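Long-range contacts in putative enoyl-CoA hydratase/isomerase (Acinetobacter baumannii, PDB 3FDU), which probably acts on enoyl-CoA thioesters as a hydratase or isomerase of the crotonase superfamily: residues 89-97 / 113-121; 140-149 / 224-235. The protein carries 4 engineered substitutions. One frame throughout, in Å; residues are numbered along the deposited sequence.

In the fold
The two contacts follow one another along the chain, yet their centres lie only 13 Å apart and they meet directly. Gln120 NE2 of contact 1 makes a probable hydrogen bond of 2.9 Å to Gly145 O of contact 2, and Leu92 CD1 packs 3.4 Å from Gly145 CA. On another side of helix 87-97, Lys93 NZ forms a 3.0 Å salt bridge with Asp226 OD1, so helix 87-97 also meets helix 218-236 of contact 2. Glu144 lies at the junction, where its side chain touches Phe89, Ile113 and Thr116. In crotonase-fold enzymes this region borders the acyl-CoA site; a glycerol about 4 Å from the Phe232 side chain is consistent with a pocket here.

Contact 1: 89-97 / 113-121; sequences FVLLKSAAR and IGVTILLQA. With SO4 (sulfate ion), chain G.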
ATOM      1  N   PHE A  89     -13.477 -14.158  14.982  1.00 19.66           N
ATOM      2  CA  PHE A  89     -13.992 -13.623  13.688  1.00 20.58           C
ATOM      3  C   PHE A  89     -15.250 -12.779  13.845  1.00 20.62           C
ATOM      4  O   PHE A  89     -15.477 -11.814  13.081  1.00 21.96           O
ATOM      5  CB  PHE A  89     -14.192 -14.770  12.706  1.00 20.64           C
ATOM      6  CG  PHE A  89     -12.994 -15.653  12.605  1.00 21.22           C
ATOM      7  CD1 PHE A  89     -11.909 -15.255  11.879  1.00 20.96           C
ATOM      8  CD2 PHE A  89     -12.951 -16.880  13.264  1.00 22.08           C
ATOM      9  CE1 PHE A  89     -10.775 -16.076  11.782  1.00 24.41           C
ATOM     10  CE2 PHE A  89     -11.831 -17.682  13.200  1.00 23.54           C
ATOM     11  CZ  PHE A  89     -10.716 -17.265  12.476  1.00 22.23           C
ATOM     12  N   VAL A  90     -16.069 -13.120  14.837  1.00 21.34           N
ATOM     13  CA  VAL A  90     -17.274 -12.319  15.169  1.00 20.85           C
ATOM     14  C   VAL A  90     -16.867 -10.880  15.605  1.00 20.40           C
ATOM     15  O   VAL A  90     -17.413  -9.887  15.122  1.00 20.26           O
ATOM     16  CB  VAL A  90     -18.157 -12.988  16.285  1.00 21.42           C
ATOM     17  CG1 VAL A  90     -19.337 -12.013  16.762  1.00 20.85           C
ATOM     18  CG2 VAL A  90     -18.775 -14.324  15.765  1.00 21.23           C
ATOM     19  N   LEU A  91     -15.874 -10.780  16.484  1.00 19.88           N
ATOM     20  CA  LEU A  91     -15.321  -9.475  16.907  1.00 19.17           C
ATOM     21  C   LEU A  91     -14.756  -8.727  15.700  1.00 19.23           C
ATOM     22  O   LEU A  91     -15.071  -7.528  15.502  1.00 18.42           O
ATOM     23  CB  LEU A  91     -14.240  -9.654  17.991  1.00 18.88           C
ATOM     24  CG  LEU A  91     -13.433  -8.387  18.356  1.00 18.94           C
ATOM     25  CD1 LEU A  91     -14.394  -7.293  18.759  1.00 18.21           C
ATOM     26  CD2 LEU A  91     -12.438  -8.710  19.519  1.00 17.22           C
ATOM     27  N   LEU A  92     -13.907  -9.401  14.913  1.00 18.61           N
ATOM     28  CA  LEU A  92     -13.299  -8.712  13.789  1.00 18.86           C
ATOM     29  C   LEU A  92     -14.325  -8.189  12.798  1.00 19.38           C
ATOM     30  O   LEU A  92     -14.167  -7.087  12.287  1.00 19.63           O
ATOM     31  CB  LEU A  92     -12.250  -9.574  13.077  1.00 19.57           C
ATOM     32  CG  LEU A  92     -10.941  -9.820  13.870  1.00 20.80           C
ATOM     33  CD1 LEU A  92     -10.289 -11.191  13.495  1.00 20.68           C
ATOM     34  CD2 LEU A  92      -9.973  -8.691  13.651  1.00 17.95           C
ATOM     35  N   LYS A  93     -15.359  -8.992  12.474  1.00 20.01           N
ATOM     36  CA  LYS A  93     -16.442  -8.465  11.621  1.00 19.77           C
ATOM     37  C   LYS A  93     -17.272  -7.343  12.261  1.00 19.94           C
ATOM     38  O   LYS A  93     -17.677  -6.389  11.566  1.00 18.95           O
ATOM     39  CB  LYS A  93     -17.364  -9.609  11.102  1.00 20.24           C
ATOM     40  CG  LYS A  93     -16.614 -10.594  10.171  1.00 21.58           C
ATOM     41  CD  LYS A  93     -17.503 -11.773   9.675  1.00 25.25           C
ATOM     42  CE  LYS A  93     -17.813 -12.729  10.820  1.00 23.20           C
ATOM     43  NZ  LYS A  93     -18.602 -13.924  10.311  1.00 24.63           N
ATOM     44  N   SER A  94     -17.598  -7.459  13.549  1.00 18.95           N
ATOM     45  CA  SER A  94     -18.284  -6.374  14.216  1.00 20.17           C
ATOM     46  C   SER A  94     -17.506  -5.050  14.116  1.00 19.66           C
ATOM     47  O   SER A  94     -18.081  -3.997  13.969  1.00 20.21           O
ATOM     48  CB  SER A  94     -18.493  -6.649  15.697  1.00 20.01           C
ATOM     49  OG  SER A  94     -19.539  -7.618  15.857  1.00 27.72           O
ATOM     50  N   ALA A  95     -16.216  -5.135  14.318  1.00 19.15           N
ATOM     51  CA  ALA A  95     -15.363  -3.994  14.200  1.00 19.84           C
ATOM     52  C   ALA A  95     -15.348  -3.478  12.756  1.00 19.12           C
ATOM     53  O   ALA A  95     -15.549  -2.293  12.541  1.00 18.74           O
ATOM     54  CB  ALA A  95     -13.938  -4.332  14.717  1.00 17.37           C
ATOM     55  N   ALA A  96     -15.149  -4.370  11.779  1.00 19.03           N
ATOM     56  CA  ALA A  96     -15.151  -3.947  10.378  1.00 19.20           C
ATOM     57  C   ALA A  96     -16.441  -3.214   9.982  1.00 20.03           C
ATOM     58  O   ALA A  96     -16.386  -2.257   9.196  1.00 19.40           O
ATOM     59  CB  ALA A  96     -14.904  -5.148   9.418  1.00 18.33           C
ATOM     60  N   ARG A  97     -17.586  -3.653  10.517  1.00 21.44           N
ATOM     61  CA  ARG A  97     -18.892  -3.074  10.128  1.00 22.68           C
ATOM     62  C   ARG A  97     -19.318  -1.813  10.922  1.00 23.43           C
ATOM     63  O   ARG A  97     -20.267  -1.143  10.521  1.00 23.20           O
ATOM     64  CB  ARG A  97     -20.022  -4.118  10.244  1.00 24.73           C
ATOM     65  CG  ARG A  97     -19.990  -5.217   9.203  1.00 27.14           C
ATOM     66  CD  ARG A  97     -20.910  -6.361   9.614  1.00 32.04           C
ATOM     67  NE  ARG A  97     -21.218  -7.198   8.454  1.00 35.78           N
ATOM     68  CZ  ARG A  97     -21.332  -8.522   8.475  1.00 35.99           C
ATOM     69  NH1 ARG A  97     -21.635  -9.166   7.347  1.00 36.94           N
ATOM     70  NH2 ARG A  97     -21.133  -9.203   9.600  1.00 34.69           N
ATOM     71  N   ILE A 113      -4.650 -11.085  17.422  1.00 21.76           N
ATOM     72  CA  ILE A 113      -5.765 -10.168  17.294  1.00 21.95           C
ATOM     73  C   ILE A 113      -5.462  -8.708  17.751  1.00 21.53           C
ATOM     74  O   ILE A 113      -6.134  -7.785  17.316  1.00 21.57           O
ATOM     75  CB  ILE A 113      -6.983 -10.681  18.085  1.00 23.29           C
ATOM     76  CG1 ILE A 113      -8.197  -9.808  17.740  1.00 26.93           C
ATOM     77  CG2 ILE A 113      -6.714 -10.631  19.594  1.00 21.12           C
ATOM     78  CD1 ILE A 113      -9.393 -10.575  17.311  1.00 28.25           C
ATOM     79  N   GLY A 114      -4.476  -8.505  18.633  1.00 20.59           N
ATOM     80  CA  GLY A 114      -4.046  -7.146  19.015  1.00 19.09           C
ATOM     81  C   GLY A 114      -3.471  -6.369  17.838  1.00 18.18           C
ATOM     82  O   GLY A 114      -3.560  -5.128  17.817  1.00 19.31           O
ATOM     83  N   VAL A 115      -2.917  -7.068  16.850  1.00 16.52           N
ATOM     84  CA  VAL A 115      -2.524  -6.436  15.588  1.00 17.68           C
ATOM     85  C   VAL A 115      -3.666  -6.474  14.531  1.00 17.28           C
ATOM     86  O   VAL A 115      -3.887  -5.476  13.842  1.00 18.12           O
ATOM     87  CB  VAL A 115      -1.285  -7.107  14.929  1.00 17.02           C
ATOM     88  CG1 VAL A 115      -0.990  -6.516  13.514  1.00 18.87           C
ATOM     89  CG2 VAL A 115      -0.017  -6.880  15.744  1.00 19.82           C
ATOM     90  N   THR A 116      -4.338  -7.621  14.342  1.00 16.27           N
ATOM     91  CA  THR A 116      -5.325  -7.679  13.222  1.00 18.59           C
ATOM     92  C   THR A 116      -6.566  -6.786  13.439  1.00 18.47           C
ATOM     93  O   THR A 116      -7.158  -6.330  12.469  1.00 19.59           O
ATOM     94  CB  THR A 116      -5.753  -9.099  12.915  1.00 18.57           C
ATOM     95  OG1 THR A 116      -6.396  -9.639  14.072  1.00 20.94           O
ATOM     96  CG2 THR A 116      -4.537  -9.971  12.519  1.00 20.53           C
ATOM     97  N   ILE A 117      -6.951  -6.537  14.691  1.00 17.30           N
ATOM     98  CA  ILE A 117      -8.031  -5.603  14.966  1.00 18.41           C
ATOM     99  C   ILE A 117      -7.666  -4.154  14.559  1.00 18.86           C
ATOM    100  O   ILE A 117      -8.551  -3.365  14.213  1.00 19.25           O
ATOM    101  CB  ILE A 117      -8.533  -5.664  16.448  1.00 18.85           C
ATOM    102  CG1 ILE A 117      -9.913  -4.999  16.529  1.00 21.13           C
ATOM    103  CG2 ILE A 117      -7.547  -4.926  17.383  1.00 17.88           C
ATOM    104  CD1 ILE A 117     -10.929  -5.659  17.322  1.00 25.44           C
ATOM    105  N   LEU A 118      -6.371  -3.816  14.552  1.00 18.29           N
ATOM    106  CA  LEU A 118      -5.912  -2.481  14.115  1.00 17.46           C
ATOM    107  C   LEU A 118      -6.283  -2.235  12.664  1.00 17.28           C
ATOM    108  O   LEU A 118      -6.504  -1.084  12.248  1.00 16.46           O
ATOM    109  CB  LEU A 118      -4.383  -2.360  14.256  1.00 17.99           C
ATOM    110  CG  LEU A 118      -3.862  -2.639  15.667  1.00 15.90           C
ATOM    111  CD1 LEU A 118      -2.368  -2.406  15.659  1.00 18.47           C
ATOM    112  CD2 LEU A 118      -4.621  -1.726  16.682  1.00 13.26           C
ATOM    113  N   LEU A 119      -6.338  -3.306  11.896  1.00 17.47           N
ATOM    114  CA  LEU A 119      -6.716  -3.214  10.481  1.00 18.89           C
ATOM    115  C   LEU A 119      -8.209  -2.981  10.283  1.00 19.48           C
ATOM    116  O   LEU A 119      -8.646  -2.690   9.148  1.00 20.90           O
ATOM    117  CB  LEU A 119      -6.322  -4.469   9.718  1.00 17.18           C
ATOM    118  CG  LEU A 119      -4.811  -4.724   9.682  1.00 19.74           C
ATOM    119  CD1 LEU A 119      -4.597  -6.217   9.276  1.00 19.04           C
ATOM    120  CD2 LEU A 119      -4.050  -3.757   8.757  1.00 15.57           C
ATOM    121  N   GLN A 120      -8.996  -3.127  11.346  1.00 18.42           N
ATOM    122  CA  GLN A 120     -10.379  -2.660  11.309  1.00 18.97           C
ATOM    123  C   GLN A 120     -10.600  -1.244  11.856  1.00 20.57           C
ATOM    124  O   GLN A 120     -11.702  -0.708  11.745  1.00 23.38           O
ATOM    125  CB  GLN A 120     -11.324  -3.641  12.057  1.00 19.37           C
ATOM    126  CG  GLN A 120     -10.968  -5.132  11.989  1.00 19.16           C
ATOM    127  CD  GLN A 120     -10.708  -5.640  10.609  1.00 20.83           C
ATOM    128  OE1 GLN A 120     -11.380  -5.266   9.635  1.00 21.62           O
ATOM    129  NE2 GLN A 120      -9.709  -6.493  10.493  1.00 25.05           N
ATOM    130  N   ALA A 121      -9.618  -0.646  12.530  1.00 20.37           N
ATOM    131  CA  ALA A 121      -9.814   0.672  13.114  1.00 18.66           C
ATOM    132  C   ALA A 121      -9.520   1.745  12.065  1.00 18.71           C
ATOM    133  O   ALA A 121      -8.713   1.520  11.179  1.00 17.47           O
ATOM    134  CB  ALA A 121      -8.874   0.883  14.356  1.00 19.13           C
TER
HETATM  135  S   SO4 G   3     -21.992 -12.386   9.551  1.00 58.98           S
HETATM  136  O1  SO4 G   3     -21.698 -12.011   8.158  1.00 61.17           O
HETATM  137  O2  SO4 G   3     -22.907 -13.517   9.587  1.00 60.32           O
HETATM  138  O3  SO4 G   3     -20.768 -12.690  10.291  1.00 58.86           O
HETATM  139  O4  SO4 G   3     -22.562 -11.221  10.233  1.00 61.71           O
HETATM  140  O   HOH W   1     -14.403   0.040  11.298  1.00 25.10           O
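The carbonyl oxygen of Thr116 is gripped from opposite faces of its plane by Leu119 N and by the side-chain amide of Gln120, whose other end presses on Ala96 across the contact. Gln120 NE2 reaches Thr116 O at 3.2 Å with an N-H...O angle of 142°, and also donates to Gly145 O. A bend at chi2 (-50°) folds the amide back over its own segment, bringing OE1 to within 3.5 Å of Ala96 CB while CG lies against the Leu92 carbonyl. Gln120 CB meets Ala95 CB at 3.8 Å.

Toward the start of both segments the packing becomes aliphatic. Leu92 and Ile113 run past each other in opposite directions, Ile113 CD1 3.8 Å from Leu92 CG. Ile117 crosses Leu91 at about a right angle, its CD1 3.8 Å from Leu91 CG. Leu92 CD2 lies 3.7 Å from Thr116 OG1, buried with no polar partner in the model. Arg97 takes no part in this packing; its NH1 donates to O1 of a sulfate, probably from the crystallisation liquor, at 3.0 Å.

No direct hydrogen bond crosses: a water bridges Ala95 O and Gln120 O, and packing, aliphatic and along Gln120, makes up the rest, its amide fixed in rotation by two carbonyl acceptors.

Contact 2: 140-149 / 224-235; sequences GLSPEGGASQ and CIDHEAEIFMQR
Gly140 turns its carbonyl toward Arg235: the oxygen rests 3.3 Å from Arg235 CB and accepts a weak hydrogen bond from NE, at the guanidinium edge. Bends at chi2 and chi3 curl the arginine back to this oxygen, while NH2 forms a salt bridge with Glu240. Leu141 lays CD2 over one face of the Phe232 ring toward its rim and sets CD1 3.9 Å from CZ; its carbonyl accepts a hydrogen bond from Ser206 OG of a neighbouring subunit, whose Thr210 and Leu213 pack on Pro143 and Ile231. Ser142 O lies at the ring edge, in plane, 3.4 Å from Phe232 CD1, buried without a polar partner in the model. The Ser142 hydroxyl sits 3.3 Å from Phe232 CA, and a water links it to Pro143 O and Glu228 O. Glu144 crosses Phe232 obliquely, its carboxylate turned 40° from the ring.

Glu144 to Ala147 form a type I' turn packed against the Glu228 carboxylate. Gly146 N donates to Glu228 OE1 at 2.7 Å from above the carboxylate plane, and Ile225 CG1 packs 3.7 Å from Gly146 N. Ser148 N meets Glu228 OE2 at 2.9 Å nearly along its C-O axis; Ser148 OG approaches OE2 at a doubtfully short distance. Gln149 lies along Cys224 SG.

With Gly146 as N-cap, Glu228 receives the start of helix 147-155, whose dipole would probably stabilise its charge. The Ser-Pro-Glu-Gly-Gly loop resembles the one bordering the acyl site in enoyl-CoA isomerases of the crotonase fold.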
ATOM      1  N   GLY A 140       1.551 -22.542  14.246  1.00 22.74           N
ATOM      2  CA  GLY A 140       0.916 -23.570  13.352  1.00 22.85           C
ATOM      3  C   GLY A 140      -0.463 -23.198  12.785  1.00 22.56           C
ATOM      4  O   GLY A 140      -1.196 -24.048  12.255  1.00 21.88           O
ATOM      5  N   LEU A 141      -0.808 -21.914  12.884  1.00 20.95           N
ATOM      6  CA  LEU A 141      -2.038 -21.390  12.343  1.00 20.50           C
ATOM      7  C   LEU A 141      -1.841 -20.600  11.036  1.00 20.29           C
ATOM      8  O   LEU A 141      -0.982 -20.944  10.202  1.00 20.48           O
ATOM      9  CB  LEU A 141      -2.722 -20.553  13.429  1.00 19.42           C
ATOM     10  CG  LEU A 141      -2.985 -21.330  14.742  1.00 23.33           C
ATOM     11  CD1 LEU A 141      -3.241 -20.493  16.032  1.00 22.93           C
ATOM     12  CD2 LEU A 141      -4.201 -22.294  14.493  1.00 22.77           C
ATOM     13  N   SER A 142      -2.653 -19.572  10.806  1.00 18.22           N
ATOM     14  CA  SER A 142      -2.675 -18.930   9.478  1.00 19.34           C
ATOM     15  C   SER A 142      -3.352 -17.590   9.672  1.00 19.29           C
ATOM     16  O   SER A 142      -3.756 -17.267  10.788  1.00 20.64           O
ATOM     17  CB  SER A 142      -3.446 -19.805   8.425  1.00 18.25           C
ATOM     18  OG  SER A 142      -4.772 -20.056   8.892  1.00 20.81           O
ATOM     19  N   PRO A 143      -3.485 -16.791   8.612  1.00 19.34           N
ATOM     20  CA  PRO A 143      -3.931 -15.399   8.906  1.00 20.72           C
ATOM     21  C   PRO A 143      -5.362 -15.296   9.462  1.00 22.40           C
ATOM     22  O   PRO A 143      -6.200 -16.188   9.184  1.00 21.83           O
ATOM     23  CB  PRO A 143      -3.896 -14.741   7.510  1.00 20.16           C
ATOM     24  CG  PRO A 143      -2.689 -15.482   6.826  1.00 19.73           C
ATOM     25  CD  PRO A 143      -2.901 -16.931   7.261  1.00 18.02           C
ATOM     26  N   GLU A 144      -5.666 -14.236  10.236  1.00 22.99           N
ATOM     27  CA  GLU A 144      -7.077 -13.887  10.495  1.00 25.03           C
ATOM     28  C   GLU A 144      -7.321 -12.383  10.414  1.00 24.40           C
ATOM     29  O   GLU A 144      -6.387 -11.614  10.207  1.00 24.84           O
ATOM     30  CB  GLU A 144      -7.625 -14.468  11.826  1.00 27.89           C
ATOM     31  CG  GLU A 144      -6.660 -14.468  13.008  1.00 31.39           C
ATOM     32  CD  GLU A 144      -7.366 -14.229  14.360  1.00 39.38           C
ATOM     33  OE1 GLU A 144      -8.067 -15.158  14.844  1.00 43.67           O
ATOM     34  OE2 GLU A 144      -7.165 -13.149  14.973  1.00 36.05           O
ATOM     35  N   GLY A 145      -8.573 -11.971  10.546  1.00 23.20           N
ATOM     36  CA  GLY A 145      -8.934 -10.554  10.439  1.00 24.20           C
ATOM     37  C   GLY A 145      -8.786  -9.934   9.058  1.00 25.38           C
ATOM     38  O   GLY A 145      -8.800  -8.712   8.908  1.00 27.53           O
ATOM     39  N   GLY A 146      -8.624 -10.761   8.032  1.00 24.47           N
ATOM     40  CA  GLY A 146      -8.510 -10.249   6.686  1.00 23.88           C
ATOM     41  C   GLY A 146      -7.111  -9.771   6.389  1.00 22.66           C
ATOM     42  O   GLY A 146      -6.889  -9.132   5.369  1.00 22.85           O
ATOM     43  N   ALA A 147      -6.162 -10.097   7.272  1.00 21.00           N
ATOM     44  CA  ALA A 147      -4.815  -9.568   7.187  1.00 20.98           C
ATOM     45  C   ALA A 147      -4.084 -10.032   5.938  1.00 20.93           C
ATOM     46  O   ALA A 147      -3.222  -9.303   5.417  1.00 19.93           O
ATOM     47  CB  ALA A 147      -4.002  -9.962   8.459  1.00 20.43           C
ATOM     48  N   SER A 148      -4.410 -11.231   5.441  1.00 19.41           N
ATOM     49  CA  SER A 148      -3.798 -11.659   4.175  1.00 20.60           C
ATOM     50  C   SER A 148      -4.039 -10.652   3.059  1.00 19.76           C
ATOM     51  O   SER A 148      -3.249 -10.588   2.126  1.00 21.65           O
ATOM     52  CB  SER A 148      -4.270 -13.055   3.717  1.00 21.10           C
ATOM     53  OG  SER A 148      -5.686 -13.063   3.565  1.00 22.28           O
ATOM     54  N   GLN A 149      -5.100  -9.860   3.149  1.00 18.51           N
ATOM     55  CA  GLN A 149      -5.339  -8.816   2.160  1.00 18.41           C
ATOM     56  C   GLN A 149      -5.172  -7.400   2.712  1.00 18.48           C
ATOM     57  O   GLN A 149      -4.511  -6.586   2.071  1.00 18.59           O
ATOM     58  CB  GLN A 149      -6.737  -8.975   1.464  1.00 18.06           C
ATOM     59  CG  GLN A 149      -6.792 -10.215   0.571  1.00 20.92           C
ATOM     60  CD  GLN A 149      -8.148 -10.362  -0.153  1.00 26.35           C
ATOM     61  OE1 GLN A 149      -8.823  -9.381  -0.403  1.00 24.95           O
ATOM     62  NE2 GLN A 149      -8.528 -11.595  -0.463  1.00 25.55           N
ATOM     63  N   CYS A 224     -13.349 -12.063   2.842  1.00 22.14           N
ATOM     64  CA  CYS A 224     -11.952 -12.433   3.117  1.00 22.92           C
ATOM     65  C   CYS A 224     -11.812 -12.953   4.554  1.00 22.33           C
ATOM     66  O   CYS A 224     -11.220 -14.014   4.781  1.00 22.96           O
ATOM     67  CB  CYS A 224     -11.018 -11.246   2.879  1.00 24.23           C
ATOM     68  SG  CYS A 224      -9.255 -11.617   3.241  1.00 24.46           S
ATOM     69  N   ILE A 225     -12.373 -12.230   5.526  1.00 20.86           N
ATOM     70  CA  ILE A 225     -12.377 -12.721   6.912  1.00 20.97           C
ATOM     71  C   ILE A 225     -12.925 -14.170   7.037  1.00 21.05           C
ATOM     72  O   ILE A 225     -12.330 -15.020   7.699  1.00 19.58           O
ATOM     73  CB  ILE A 225     -13.130 -11.732   7.831  1.00 19.53           C
ATOM     74  CG1 ILE A 225     -12.280 -10.441   7.912  1.00 19.89           C
ATOM     75  CG2 ILE A 225     -13.389 -12.337   9.307  1.00 19.82           C
ATOM     76  CD1 ILE A 225     -13.024  -9.211   8.527  1.00 20.32           C
ATOM     77  N   ASP A 226     -14.028 -14.434   6.339  1.00 20.87           N
ATOM     78  CA  ASP A 226     -14.733 -15.745   6.421  1.00 22.07           C
ATOM     79  C   ASP A 226     -13.922 -16.851   5.764  1.00 20.96           C
ATOM     80  O   ASP A 226     -13.857 -17.953   6.267  1.00 20.12           O
ATOM     81  CB  ASP A 226     -16.142 -15.660   5.817  1.00 20.53           C
ATOM     82  CG  ASP A 226     -17.161 -14.941   6.756  1.00 25.70           C
ATOM     83  OD1 ASP A 226     -16.978 -14.824   7.992  1.00 27.47           O
ATOM     84  OD2 ASP A 226     -18.201 -14.497   6.257  1.00 29.71           O
ATOM     85  N   HIS A 227     -13.278 -16.547   4.654  1.00 20.91           N
ATOM     86  CA  HIS A 227     -12.561 -17.590   3.940  1.00 22.28           C
ATOM     87  C   HIS A 227     -11.237 -17.869   4.693  1.00 23.12           C
ATOM     88  O   HIS A 227     -10.768 -19.006   4.780  1.00 22.67           O
ATOM     89  CB  HIS A 227     -12.288 -17.168   2.492  1.00 22.47           C
ATOM     90  CG  HIS A 227     -11.283 -18.035   1.812  1.00 25.42           C
ATOM     91  ND1 HIS A 227     -11.438 -19.408   1.713  1.00 27.01           N
ATOM     92  CD2 HIS A 227     -10.074 -17.748   1.267  1.00 23.71           C
ATOM     93  CE1 HIS A 227     -10.390 -19.924   1.099  1.00 26.00           C
ATOM     94  NE2 HIS A 227      -9.546 -18.939   0.817  1.00 24.92           N
ATOM     95  N   GLU A 228     -10.636 -16.821   5.241  1.00 21.82           N
ATOM     96  CA  GLU A 228      -9.493 -17.029   6.153  1.00 20.97           C
ATOM     97  C   GLU A 228      -9.900 -17.927   7.321  1.00 21.04           C
ATOM     98  O   GLU A 228      -9.132 -18.827   7.724  1.00 22.14           O
ATOM     99  CB  GLU A 228      -8.997 -15.704   6.726  1.00 20.53           C
ATOM    100  CG  GLU A 228      -8.090 -14.927   5.770  1.00 21.58           C
ATOM    101  CD  GLU A 228      -7.494 -13.662   6.438  1.00 26.59           C
ATOM    102  OE1 GLU A 228      -7.911 -13.359   7.588  1.00 25.76           O
ATOM    103  OE2 GLU A 228      -6.624 -12.994   5.808  1.00 24.85           O
ATOM    104  N   ALA A 229     -11.076 -17.662   7.883  1.00 20.81           N
ATOM    105  CA  ALA A 229     -11.541 -18.382   9.064  1.00 21.44           C
ATOM    106  C   ALA A 229     -11.628 -19.871   8.740  1.00 20.73           C
ATOM    107  O   ALA A 229     -11.316 -20.712   9.560  1.00 21.02           O
ATOM    108  CB  ALA A 229     -12.935 -17.835   9.534  1.00 20.60           C
ATOM    109  N   GLU A 230     -12.026 -20.205   7.528  1.00 22.10           N
ATOM    110  CA  GLU A 230     -12.120 -21.627   7.142  1.00 21.96           C
ATOM    111  C   GLU A 230     -10.740 -22.317   7.147  1.00 21.31           C
ATOM    112  O   GLU A 230     -10.532 -23.403   7.751  1.00 19.84           O
ATOM    113  CB  GLU A 230     -12.832 -21.725   5.770  1.00 23.08           C
ATOM    114  CG  GLU A 230     -12.904 -23.144   5.214  1.00 31.06           C
ATOM    115  CD  GLU A 230     -13.880 -23.248   4.011  1.00 38.94           C
ATOM    116  OE1 GLU A 230     -14.392 -24.364   3.814  1.00 47.01           O
ATOM    117  OE2 GLU A 230     -14.139 -22.245   3.294  1.00 39.98           O
ATOM    118  N   ILE A 231      -9.773 -21.658   6.524  1.00 19.67           N
ATOM    119  CA  ILE A 231      -8.403 -22.145   6.539  1.00 20.64           C
ATOM    120  C   ILE A 231      -7.810 -22.209   7.970  1.00 19.54           C
ATOM    121  O   ILE A 231      -7.129 -23.171   8.319  1.00 18.38           O
ATOM    122  CB  ILE A 231      -7.510 -21.308   5.582  1.00 21.50           C
ATOM    123  CG1 ILE A 231      -8.007 -21.570   4.136  1.00 24.72           C
ATOM    124  CG2 ILE A 231      -5.950 -21.622   5.832  1.00 19.27           C
ATOM    125  CD1 ILE A 231      -7.420 -20.639   3.115  1.00 29.64           C
ATOM    126  N   PHE A 232      -8.099 -21.195   8.772  1.00 18.30           N
ATOM    127  CA  PHE A 232      -7.631 -21.099  10.153  1.00 20.09           C
ATOM    128  C   PHE A 232      -8.126 -22.333  10.973  1.00 20.61           C
ATOM    129  O   PHE A 232      -7.363 -22.945  11.731  1.00 19.79           O
ATOM    130  CB  PHE A 232      -8.161 -19.787  10.776  1.00 20.38           C
ATOM    131  CG  PHE A 232      -7.613 -19.488  12.167  1.00 22.24           C
ATOM    132  CD1 PHE A 232      -6.515 -18.638  12.336  1.00 25.32           C
ATOM    133  CD2 PHE A 232      -8.222 -20.005  13.294  1.00 22.46           C
ATOM    134  CE1 PHE A 232      -5.993 -18.348  13.658  1.00 24.83           C
ATOM    135  CE2 PHE A 232      -7.708 -19.728  14.602  1.00 27.19           C
ATOM    136  CZ  PHE A 232      -6.609 -18.889  14.776  1.00 24.23           C
ATOM    137  N   MET A 233      -9.402 -22.690  10.818  1.00 19.78           N
ATOM    138  CA  MET A 233      -9.941 -23.862  11.534  1.00 20.24           C
ATOM    139  C   MET A 233      -9.366 -25.217  11.103  1.00 20.74           C
ATOM    140  O   MET A 233      -9.228 -26.143  11.949  1.00 21.01           O
ATOM    141  CB  MET A 233     -11.488 -23.844  11.521  1.00 19.41           C
ATOM    142  CG  MET A 233     -12.123 -22.774  12.464  1.00 20.84           C
ATOM    143  SD  MET A 233     -11.733 -22.857  14.262  1.00 12.93           S
ATOM    144  CE  MET A 233     -12.427 -24.548  14.580  1.00 20.93           C
ATOM    145  N   GLN A 234      -9.029 -25.341   9.811  1.00 21.53           N
ATOM    146  CA  GLN A 234      -8.244 -26.480   9.268  1.00 21.58           C
ATOM    147  C   GLN A 234      -6.923 -26.644  10.011  1.00 22.21           C
ATOM    148  O   GLN A 234      -6.516 -27.757  10.348  1.00 21.61           O
ATOM    149  CB  GLN A 234      -7.934 -26.287   7.776  1.00 21.39           C
ATOM    150  CG  GLN A 234      -9.181 -26.327   6.864  1.00 24.07           C
ATOM    151  CD  GLN A 234      -8.860 -26.024   5.390  1.00 25.21           C
ATOM    152  OE1 GLN A 234      -7.694 -25.891   4.984  1.00 28.76           O
ATOM    153  NE2 GLN A 234      -9.891 -25.928   4.594  1.00 28.22           N
ATOM    154  N   ARG A 235      -6.241 -25.518  10.226  1.00 21.14           N
ATOM    155  CA  ARG A 235      -5.005 -25.510  11.049  1.00 20.83           C
ATOM    156  C   ARG A 235      -5.262 -25.790  12.486  1.00 20.02           C
ATOM    157  O   ARG A 235      -4.558 -26.599  13.074  1.00 22.04           O
ATOM    158  CB  ARG A 235      -4.257 -24.158  10.934  1.00 20.18           C
ATOM    159  CG  ARG A 235      -4.198 -23.618   9.537  1.00 22.08           C
ATOM    160  CD  ARG A 235      -2.987 -23.998   8.747  1.00 29.11           C
ATOM    161  NE  ARG A 235      -2.311 -25.159   9.266  1.00 32.84           N
ATOM    162  CZ  ARG A 235      -2.503 -26.393   8.810  1.00 34.64           C
ATOM    163  NH1 ARG A 235      -3.362 -26.606   7.815  1.00 33.03           N
ATOM    164  NH2 ARG A 235      -1.815 -27.399   9.337  1.00 32.39           N
TER
HETATM  165  O   HOH W   2       0.771 -25.719   9.967  1.00 29.85           O
HETATM  166  O   HOH W   3      -6.261 -18.233   7.568  1.00 18.01           O
HETATM  167  O   HOH W   4     -10.227 -13.920   9.229  1.00 25.14           O